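PDB 6RXD: histidine acid phosphatase from Bifidobacterium longum subsp. infantis, which acts as a histidine acid phytase, releasing phosphate from inositol hexakisphosphate, and probably also removes the 3-phosphate of 2,3-bisphosphoglycerate. Local coordinates for residues S51-D56 / N277-A282; A57-M62 / K83-I88; N92-Y97 / G324-A329. One frame throughout, in Å; residues are numbered along the deposited sequence.

How the contacts relate
The three contacts lie in one helical region of the histidine phosphatase chain, with centres about 9 Å (contacts 1 and 2), about 11 Å (1 and 3) and about 12 Å (2 and 3) apart. Contacts 1 and 2 share helix 55-69, and contacts 2 and 3 share helix 75-95. Polar bonds connect them: Tyr53 OH to Arg61 NH1 at 3.1 Å, Asp56 OD1 to Tyr97 OH at 2.7 Å, and Asn84 OD1 to Ala329 N at 2.8 Å. A zinc ion is held in contact 3; the side chain of Ser86 in contact 2 comes within about 12 Å of it, and that of Pro280 in contact 1 within about 13 Å.

Contact 1: residues S51-D56 / N277-A282; sequences SSYKYD and NCAPGA
Asp56 OD1, held by Thr89 OG1 and Tyr97 OH, sits in plane at the edge of the Tyr53 ring, one face of which is packed against Ala279 across the contact. Ala279 CB lies 3.8 Å from the Tyr53 ring centroid, 16° off the normal, a CH-pi contact over the face; the backbone follows, Ala279 N approaching Tyr53 CD2 to 3.4 Å. The other carboxylate oxygen, Asp56 OD2, accepts Lys54 N at 3.0 Å nearly along its C-O axis, so the acid folds back onto the N-cap residue of helix 55-69. This helix start follows closely on the RHG signature of the histidine phosphatases, and Tyr53 joins it to the loop between strands 264-265 and 297-298. With CG anti to N (chi1 -176°), the ring reaches across to that loop. Asn277 ND2 meets the ring edge 3.7 Å from Tyr53 CE2, its amide turned 65° from the ring plane. At the phenol end, Pro280 CD packs 3.9 Å from Tyr53 OH, which hydrogen-bonds to Arg61 NH1. Beyond the ring, a type II turn closes through Ala282 N and Ala279 O, 3.1 Å apart, with Gly281 at the positive-phi position.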
loop_
_atom_site.group_PDB
_atom_site.type_symbol
_atom_site.label_atom_id
_atom_site.label_comp_id
_atom_site.label_asym_id
_atom_site.label_seq_id
_atom_site.Cartn_x
_atom_site.Cartn_y
_atom_site.Cartn_z
ATOM N N SER A 51 8.220 -1.583 11.754
ATOM C CA SER A 51 8.048 -0.176 12.109
ATOM C C SER A 51 8.829 0.177 13.372
ATOM O O SER A 51 9.281 1.312 13.539
ATOM C CB SER A 51 6.569 0.155 12.304
ATOM O OG SER A 51 6.014 -0.620 13.347
ATOM N N SER A 52 8.992 -0.802 14.258
ATOM C CA SER A 52 9.747 -0.609 15.489
ATOM C C SER A 52 10.150 -1.949 16.085
ATOM O O SER A 52 9.733 -3.004 15.598
ATOM C CB SER A 52 8.915 0.175 16.507
ATOM O OG SER A 52 7.785 -0.572 16.901
ATOM N N TYR A 53 10.989 -1.899 17.117
ATOM C CA TYR A 53 11.403 -3.088 17.848
ATOM C C TYR A 53 10.230 -3.503 18.724
ATOM O O TYR A 53 10.032 -2.971 19.825
ATOM C CB TYR A 53 12.662 -2.772 18.672
ATOM C CG TYR A 53 13.277 -3.945 19.416
ATOM C CD1 TYR A 53 13.567 -5.145 18.771
ATOM C CD2 TYR A 53 13.587 -3.839 20.764
ATOM C CE1 TYR A 53 14.133 -6.219 19.473
ATOM C CE2 TYR A 53 14.152 -4.887 21.462
ATOM C CZ TYR A 53 14.428 -6.076 20.816
ATOM O OH TYR A 53 14.990 -7.116 21.533
ATOM N N LYS A 54 9.436 -4.440 18.221
ATOM C CA LYS A 54 8.129 -4.715 18.813
ATOM C C LYS A 54 7.729 -6.175 18.640
ATOM O O LYS A 54 7.784 -6.945 19.605
ATOM C CB LYS A 54 7.068 -3.782 18.213
ATOM C CG LYS A 54 5.671 -3.986 18.793
ATOM C CD LYS A 54 4.643 -3.021 18.179
ATOM C CE LYS A 54 4.430 -3.288 16.694
ATOM N NZ LYS A 54 3.346 -2.418 16.141
ATOM N N TYR A 55 7.325 -6.557 17.428
ATOM C CA TYR A 55 6.938 -7.944 17.169
ATOM C C TYR A 55 8.133 -8.864 17.387
ATOM O O TYR A 55 8.015 -9.948 17.977
ATOM C CB TYR A 55 6.438 -8.108 15.733
ATOM C CG TYR A 55 5.132 -7.391 15.437
ATOM C CD1 TYR A 55 4.072 -7.434 16.334
ATOM C CD2 TYR A 55 4.976 -6.655 14.266
ATOM C CE1 TYR A 55 2.877 -6.778 16.061
ATOM C CE2 TYR A 55 3.789 -5.991 13.984
ATOM C CZ TYR A 55 2.746 -6.057 14.886
ATOM O OH TYR A 55 1.562 -5.405 14.602
ATOM N N ASP A 56 9.287 -8.433 16.889
ATOM C CA ASP A 56 10.517 -9.184 17.093
ATOM C C ASP A 56 10.992 -9.130 18.543
ATOM O O ASP A 56 11.508 -10.120 19.074
ATOM C CB ASP A 56 11.628 -8.720 16.122
ATOM C CG ASP A 56 11.888 -7.208 16.160
ATOM O OD1 ASP A 56 13.003 -6.798 15.770
ATOM O OD2 ASP A 56 10.999 -6.416 16.536
ATOM N N ASN A 277 13.444 -0.730 26.392
ATOM C CA ASN A 277 14.434 -1.574 25.732
ATOM C C ASN A 277 14.823 -1.035 24.361
ATOM O O ASN A 277 14.144 -0.176 23.799
ATOM C CB ASN A 277 13.907 -3.013 25.623
ATOM C CG ASN A 277 15.016 -4.037 25.510
ATOM O OD1 ASN A 277 16.186 -3.735 25.748
ATOM N ND2 ASN A 277 14.651 -5.269 25.158
ATOM N N CYS A 278 15.942 -1.524 23.848
ATOM C CA CYS A 278 16.439 -1.132 22.536
ATOM C C CYS A 278 16.938 -2.388 21.835
ATOM O O CYS A 278 17.513 -3.260 22.483
ATOM C CB CYS A 278 17.585 -0.131 22.695
ATOM S SG CYS A 278 18.259 0.538 21.157
ATOM N N ALA A 279 16.716 -2.481 20.526
ATOM C CA ALA A 279 17.206 -3.624 19.757
ATOM C C ALA A 279 18.721 -3.777 19.929
ATOM O O ALA A 279 19.442 -2.775 19.952
ATOM C CB ALA A 279 16.858 -3.454 18.303
ATOM N N PRO A 280 19.206 -5.027 20.058
ATOM C CA PRO A 280 20.649 -5.260 20.217
ATOM C C PRO A 280 21.437 -4.628 19.073
ATOM O O PRO A 280 21.074 -4.820 17.906
ATOM C CB PRO A 280 20.768 -6.787 20.140
ATOM C CG PRO A 280 19.438 -7.295 20.584
ATOM C CD PRO A 280 18.445 -6.292 20.046
ATOM N N GLY A 281 22.480 -3.868 19.404
ATOM C CA GLY A 281 23.336 -3.254 18.400
ATOM C C GLY A 281 22.864 -1.907 17.885
ATOM O O GLY A 281 23.571 -1.227 17.136
ATOM N N ALA A 282 21.662 -1.508 18.282
ATOM C CA ALA A 282 21.095 -0.261 17.802
ATOM C C ALA A 282 21.546 0.931 18.636
ATOM O O ALA A 282 21.809 0.802 19.831
ATOM C CB ALA A 282 19.576 -0.346 17.787
#

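Contact 2: residues A57-M62 / K83-I88; sequences ALLMRM and KNLSGI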
loop_
_atom_site.group_PDB
_atom_site.type_symbol
_atom_site.label_atom_id
_atom_site.label_comp_id
_atom_site.label_asym_id
_atom_site.label_seq_id
_atom_site.Cartn_x
_atom_site.Cartn_y
_atom_site.Cartn_z
ATOM N N ALA A 57 10.785 -7.986 19.194
ATOM C CA ALA A 57 11.148 -7.845 20.601
ATOM C C ALA A 57 10.325 -8.793 21.466
ATOM O O ALA A 57 10.868 -9.556 22.273
ATOM C CB ALA A 57 10.944 -6.408 21.058
ATOM N N LEU A 58 9.006 -8.725 21.310
ATOM C CA LEU A 58 8.117 -9.480 22.184
ATOM C C LEU A 58 8.313 -10.979 22.027
ATOM O O LEU A 58 8.277 -11.727 23.014
ATOM C CB LEU A 58 6.653 -9.101 21.927
ATOM C CG LEU A 58 6.218 -7.736 22.467
ATOM C CD1 LEU A 58 4.878 -7.329 21.883
ATOM C CD2 LEU A 58 6.142 -7.792 23.981
ATOM N N LEU A 59 8.517 -11.432 20.789
ATOM C CA LEU A 59 8.709 -12.851 20.575
ATOM C C LEU A 59 10.050 -13.337 21.128
ATOM O O LEU A 59 10.155 -14.473 21.578
ATOM C CB LEU A 59 8.524 -13.224 19.104
ATOM C CG LEU A 59 7.068 -13.214 18.616
ATOM C CD1 LEU A 59 7.050 -13.430 17.125
ATOM C CD2 LEU A 59 6.237 -14.303 19.312
ATOM N N MET A 60 11.070 -12.480 21.113
ATOM C CA MET A 60 12.321 -12.827 21.803
ATOM C C MET A 60 12.161 -12.873 23.322
ATOM O O MET A 60 12.751 -13.724 23.974
ATOM C CB MET A 60 13.471 -11.882 21.428
ATOM C CG MET A 60 14.846 -12.374 21.911
ATOM S SD MET A 60 15.346 -13.890 21.055
ATOM C CE MET A 60 16.279 -13.235 19.677
ATOM N N ARG A 61 11.363 -11.976 23.901
ATOM C CA ARG A 61 11.105 -12.069 25.339
ATOM C C ARG A 61 10.394 -13.387 25.659
ATOM O O ARG A 61 10.702 -14.046 26.656
ATOM C CB ARG A 61 10.261 -10.878 25.830
ATOM C CG ARG A 61 10.853 -9.499 25.509
ATOM C CD ARG A 61 12.150 -9.212 26.291
ATOM N NE ARG A 61 13.341 -9.774 25.639
ATOM C CZ ARG A 61 13.952 -9.227 24.589
ATOM N NH1 ARG A 61 13.497 -8.100 24.048
ATOM N NH2 ARG A 61 15.028 -9.810 24.069
ATOM N N MET A 62 9.469 -13.792 24.793
ATOM C CA MET A 62 8.762 -15.058 24.974
ATOM C C MET A 62 9.748 -16.221 24.859
ATOM O O MET A 62 9.695 -17.187 25.641
ATOM C CB MET A 62 7.649 -15.181 23.921
ATOM C CG MET A 62 6.819 -16.450 24.007
ATOM S SD MET A 62 5.501 -16.388 22.771
ATOM C CE MET A 62 4.601 -17.877 23.187
ATOM N N LYS A 83 17.312 -17.961 16.296
ATOM C CA LYS A 83 18.094 -17.523 15.127
ATOM C C LYS A 83 17.250 -16.666 14.181
ATOM O O LYS A 83 17.720 -15.657 13.641
ATOM C CB LYS A 83 18.650 -18.724 14.354
ATOM C CG LYS A 83 19.458 -18.334 13.114
ATOM C CD LYS A 83 19.964 -19.558 12.333
ATOM C CE LYS A 83 20.702 -19.112 11.069
ATOM N NZ LYS A 83 21.154 -20.261 10.239
ATOM N N ASN A 84 16.003 -17.077 13.969
ATOM C CA ASN A 84 15.117 -16.335 13.070
ATOM C C ASN A 84 14.853 -14.940 13.619
ATOM O O ASN A 84 14.935 -13.938 12.895
ATOM C CB ASN A 84 13.790 -17.086 12.867
ATOM C CG ASN A 84 13.933 -18.269 11.934
ATOM O OD1 ASN A 84 14.738 -18.234 11.009
ATOM N ND2 ASN A 84 13.172 -19.330 12.184
ATOM N N LEU A 85 14.562 -14.877 14.914
ATOM C CA LEU A 85 14.276 -13.589 15.555
ATOM C C LEU A 85 15.500 -12.685 15.544
ATOM O O LEU A 85 15.407 -11.525 15.159
ATOM C CB LEU A 85 13.779 -13.780 16.990
ATOM C CG LEU A 85 12.451 -14.508 17.195
ATOM C CD1 LEU A 85 12.215 -14.740 18.679
ATOM C CD2 LEU A 85 11.328 -13.695 16.623
ATOM N N SER A 86 16.662 -13.212 15.945
ATOM C CA SER A 86 17.903 -12.434 15.945
ATOM C C SER A 86 18.225 -11.908 14.556
ATOM O O SER A 86 18.682 -10.778 14.389
ATOM C CB SER A 86 19.071 -13.287 16.446
ATOM O OG SER A 86 18.896 -13.614 17.805
ATOM N N GLY A 87 17.980 -12.748 13.549
ATOM C CA GLY A 87 18.253 -12.384 12.171
ATOM C C GLY A 87 17.402 -11.233 11.656
ATOM O O GLY A 87 17.929 -10.308 11.041
ATOM N N ILE A 88 16.090 -11.275 11.888
ATOM C CA ILE A 88 15.244 -10.190 11.391
ATOM C C ILE A 88 15.489 -8.900 12.179
ATOM O O ILE A 88 15.427 -7.790 11.636
ATOM C CB ILE A 88 13.737 -10.574 11.327
ATOM C CG1 ILE A 88 12.978 -9.567 10.451
ATOM C CG2 ILE A 88 13.121 -10.652 12.720
ATOM C CD1 ILE A 88 11.680 -10.105 9.871
#
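Leu85 rests one methyl on the peptide link between Leu59 and Met60 of helix 55-69 and has the largest buried surface of this contact. Leu85 CD1 stands 3.5 Å from Met60 N and 3.6 Å from Leu59 C. The second methyl continues the apolar contact, Leu85 CD2 lying 3.8 Å from Leu59 CB. With CG anti to its own carbonyl carbon (chi1 -64°), Leu85 aims its forked end at the facing helix, which is how the two methyls come to touch the peptide link and Leu59 CB.

Met60, next in buried area, answers from the other direction. The two side chains run alongside each other in opposite senses: while Leu85 reaches to the Met60 backbone, the methionine reaches to the root of the leucine. Its chi1 and the bend at chi2 (67°) set Met60 SD 4.0 Å from Leu85 CD1, and the turn at chi3 then sends Met60 CE to 3.7 Å from Leu85 CB. Met60 CE further approaches Ser86, but that serine has two deposited conformers and the closeness is doubtful; the hydroxyl hydrogen-bonds to Val82 O, one turn earlier.

Leu59 contributes mainly its CB, and both it and Leu85 also touch Leu311, so helix 301-317 packs against both helices here. The axes of the short segments approach to 9.9 Å at 150° between their N-to-C directions. Such a near-antiparallel pair of consecutive helices, joined by a short link, is an alpha-helical hairpin, here within the helical region of a branch 2 histidine phosphatase.

Contact 3: residues N92-Y97 / G324-A329; sequences NVENGY and GDHTFA. With ZN (zinc ion), chain D.
Glu94 lies in the last turn of helix 75-95, which Gly96 N closes onto Asn92 O before Gly96 leaves helical geometry with phi 99°, while His326 belongs to an irregular loop between helices 301-317 and 339-357. Together they form a zinc site that bridges this helix end and the loop.

The glutamate chain runs out with CG anti to its backbone N (chi1 178°) and stays extended beyond it, which carries the carboxylate to the metal. Both oxygens bind, Glu94 OE2 at 2.3 Å and Glu94 OE1 at 2.5 Å from the zinc, a bidentate grip. His326 NE2 binds at 2.1 Å from the zinc, the shortest of the metal bonds. The carboxylate plane is turned 89° from the imidazole plane. The 3.2 Å between Glu94 OE2 and His326 NE2 is a separation of two metal ligands and not a hydrogen bond.

The His326 side chain also packs on Ala90 and Ala91 of the same helix, a second contact between loop and helix beside the metal bonds. Glu94 and His326 also touch a crystal neighbour, so the lattice may contribute to the site, and its role in solution is not settled by this geometry. A water is also bound, its oxygen 2.4 Å from the zinc and lying in the plane of the His326 ring, at the edge.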
loop_
_atom_site.group_PDB
_atom_site.type_symbol
_atom_site.label_atom_id
_atom_site.label_comp_id
_atom_site.label_asym_id
_atom_site.label_seq_id
_atom_site.Cartn_x
_atom_site.Cartn_y
_atom_site.Cartn_z
ATOM N N ASN A 92 16.887 -5.302 10.572
ATOM C CA ASN A 92 16.253 -4.018 10.850
ATOM C C ASN A 92 17.162 -3.003 11.527
ATOM O O ASN A 92 17.085 -1.803 11.242
ATOM C CB ASN A 92 14.991 -4.236 11.684
ATOM C CG ASN A 92 13.821 -4.643 10.838
ATOM O OD1 ASN A 92 13.214 -3.801 10.171
ATOM N ND2 ASN A 92 13.503 -5.938 10.835
ATOM N N VAL A 93 18.030 -3.478 12.410
ATOM C CA VAL A 93 18.967 -2.584 13.075
ATOM C C VAL A 93 19.895 -1.958 12.041
ATOM O O VAL A 93 20.148 -0.750 12.052
ATOM C CB VAL A 93 19.756 -3.323 14.170
ATOM C CG1 VAL A 93 20.984 -2.529 14.588
ATOM C CG2 VAL A 93 18.858 -3.576 15.370
ATOM N N GLU A 94 20.350 -2.773 11.101
ATOM C CA GLU A 94 21.239 -2.273 10.061
ATOM C C GLU A 94 20.550 -1.300 9.108
ATOM O O GLU A 94 21.121 -0.274 8.732
ATOM C CB GLU A 94 21.820 -3.437 9.270
ATOM C CG GLU A 94 22.701 -2.985 8.148
ATOM C CD GLU A 94 23.134 -4.127 7.294
ATOM O OE1 GLU A 94 24.350 -4.245 7.033
ATOM O OE2 GLU A 94 22.248 -4.904 6.870
ATOM N N ASN A 95 19.332 -1.623 8.703
ATOM C CA ASN A 95 18.617 -0.776 7.760
ATOM C C ASN A 95 18.030 0.459 8.413
ATOM O O ASN A 95 17.876 1.497 7.771
ATOM C CB ASN A 95 17.515 -1.563 7.061
ATOM C CG ASN A 95 18.010 -2.272 5.832
ATOM O OD1 ASN A 95 19.207 -2.517 5.681
ATOM N ND2 ASN A 95 17.090 -2.605 4.935
ATOM N N GLY A 96 17.727 0.346 9.700
ATOM C CA GLY A 96 17.013 1.378 10.417
ATOM C C GLY A 96 15.575 0.913 10.445
ATOM O O GLY A 96 15.009 0.564 9.404
ATOM N N TYR A 97 14.979 0.863 11.625
ATOM C CA TYR A 97 13.586 0.456 11.689
ATOM C C TYR A 97 12.702 1.423 10.900
ATOM O O TYR A 97 12.931 2.642 10.907
ATOM C CB TYR A 97 13.132 0.344 13.139
ATOM C CG TYR A 97 13.506 -0.969 13.786
ATOM C CD1 TYR A 97 12.600 -2.021 13.827
ATOM C CD2 TYR A 97 14.760 -1.154 14.360
ATOM C CE1 TYR A 97 12.920 -3.230 14.421
ATOM C CE2 TYR A 97 15.096 -2.361 14.957
ATOM C CZ TYR A 97 14.169 -3.391 14.987
ATOM O OH TYR A 97 14.490 -4.600 15.566
ATOM N N GLY A 324 23.383 -13.659 4.145
ATOM C CA GLY A 324 24.628 -13.723 4.885
ATOM C C GLY A 324 24.492 -13.945 6.377
ATOM O O GLY A 324 23.957 -14.955 6.826
ATOM N N ASP A 325 24.965 -12.962 7.134
ATOM C CA ASP A 325 25.107 -13.052 8.579
ATOM C C ASP A 325 23.800 -12.713 9.316
ATOM O O ASP A 325 23.707 -12.801 10.540
ATOM C CB ASP A 325 26.296 -12.172 8.999
ATOM C CG ASP A 325 26.356 -11.910 10.486
ATOM O OD1 ASP A 325 26.011 -10.776 10.889
ATOM O OD2 ASP A 325 26.752 -12.820 11.254
ATOM N N HIS A 326 22.767 -12.350 8.564
ATOM C CA HIS A 326 21.472 -12.117 9.194
ATOM C C HIS A 326 20.342 -12.709 8.355
ATOM O O HIS A 326 19.482 -11.999 7.834
ATOM C CB HIS A 326 21.254 -10.629 9.581
ATOM C CG HIS A 326 21.473 -9.651 8.460
ATOM N ND1 HIS A 326 20.563 -9.487 7.443
ATOM C CD2 HIS A 326 22.466 -8.757 8.218
ATOM C CE1 HIS A 326 20.986 -8.555 6.606
ATOM N NE2 HIS A 326 22.141 -8.098 7.047
ATOM N N THR A 327 20.360 -14.032 8.229
ATOM C CA THR A 327 19.282 -14.736 7.553
ATOM C C THR A 327 18.139 -15.058 8.514
ATOM O O THR A 327 18.311 -15.083 9.734
ATOM C CB THR A 327 19.763 -16.027 6.874
ATOM O OG1 THR A 327 20.227 -16.946 7.871
ATOM C CG2 THR A 327 20.893 -15.725 5.898
ATOM N N PHE A 328 16.962 -15.279 7.947
ATOM C CA PHE A 328 15.803 -15.681 8.730
ATOM C C PHE A 328 14.908 -16.513 7.818
ATOM O O PHE A 328 14.932 -16.348 6.597
ATOM C CB PHE A 328 15.062 -14.466 9.329
ATOM C CG PHE A 328 15.055 -13.245 8.431
ATOM C CD1 PHE A 328 13.990 -13.000 7.568
ATOM C CD2 PHE A 328 16.119 -12.342 8.455
ATOM C CE1 PHE A 328 13.997 -11.882 6.730
ATOM C CE2 PHE A 328 16.129 -11.220 7.634
ATOM C CZ PHE A 328 15.071 -10.986 6.767
ATOM N N ALA A 329 14.132 -17.418 8.408
ATOM C CA ALA A 329 13.332 -18.349 7.628
ATOM C C ALA A 329 11.972 -18.577 8.278
ATOM O O ALA A 329 11.633 -19.695 8.683
ATOM C CB ALA A 329 14.080 -19.673 7.461
HETATM ZN ZN ZN D . 23.672 -6.665 7.072
HETATM O O HOH W 1 25.271 -7.239 8.800
#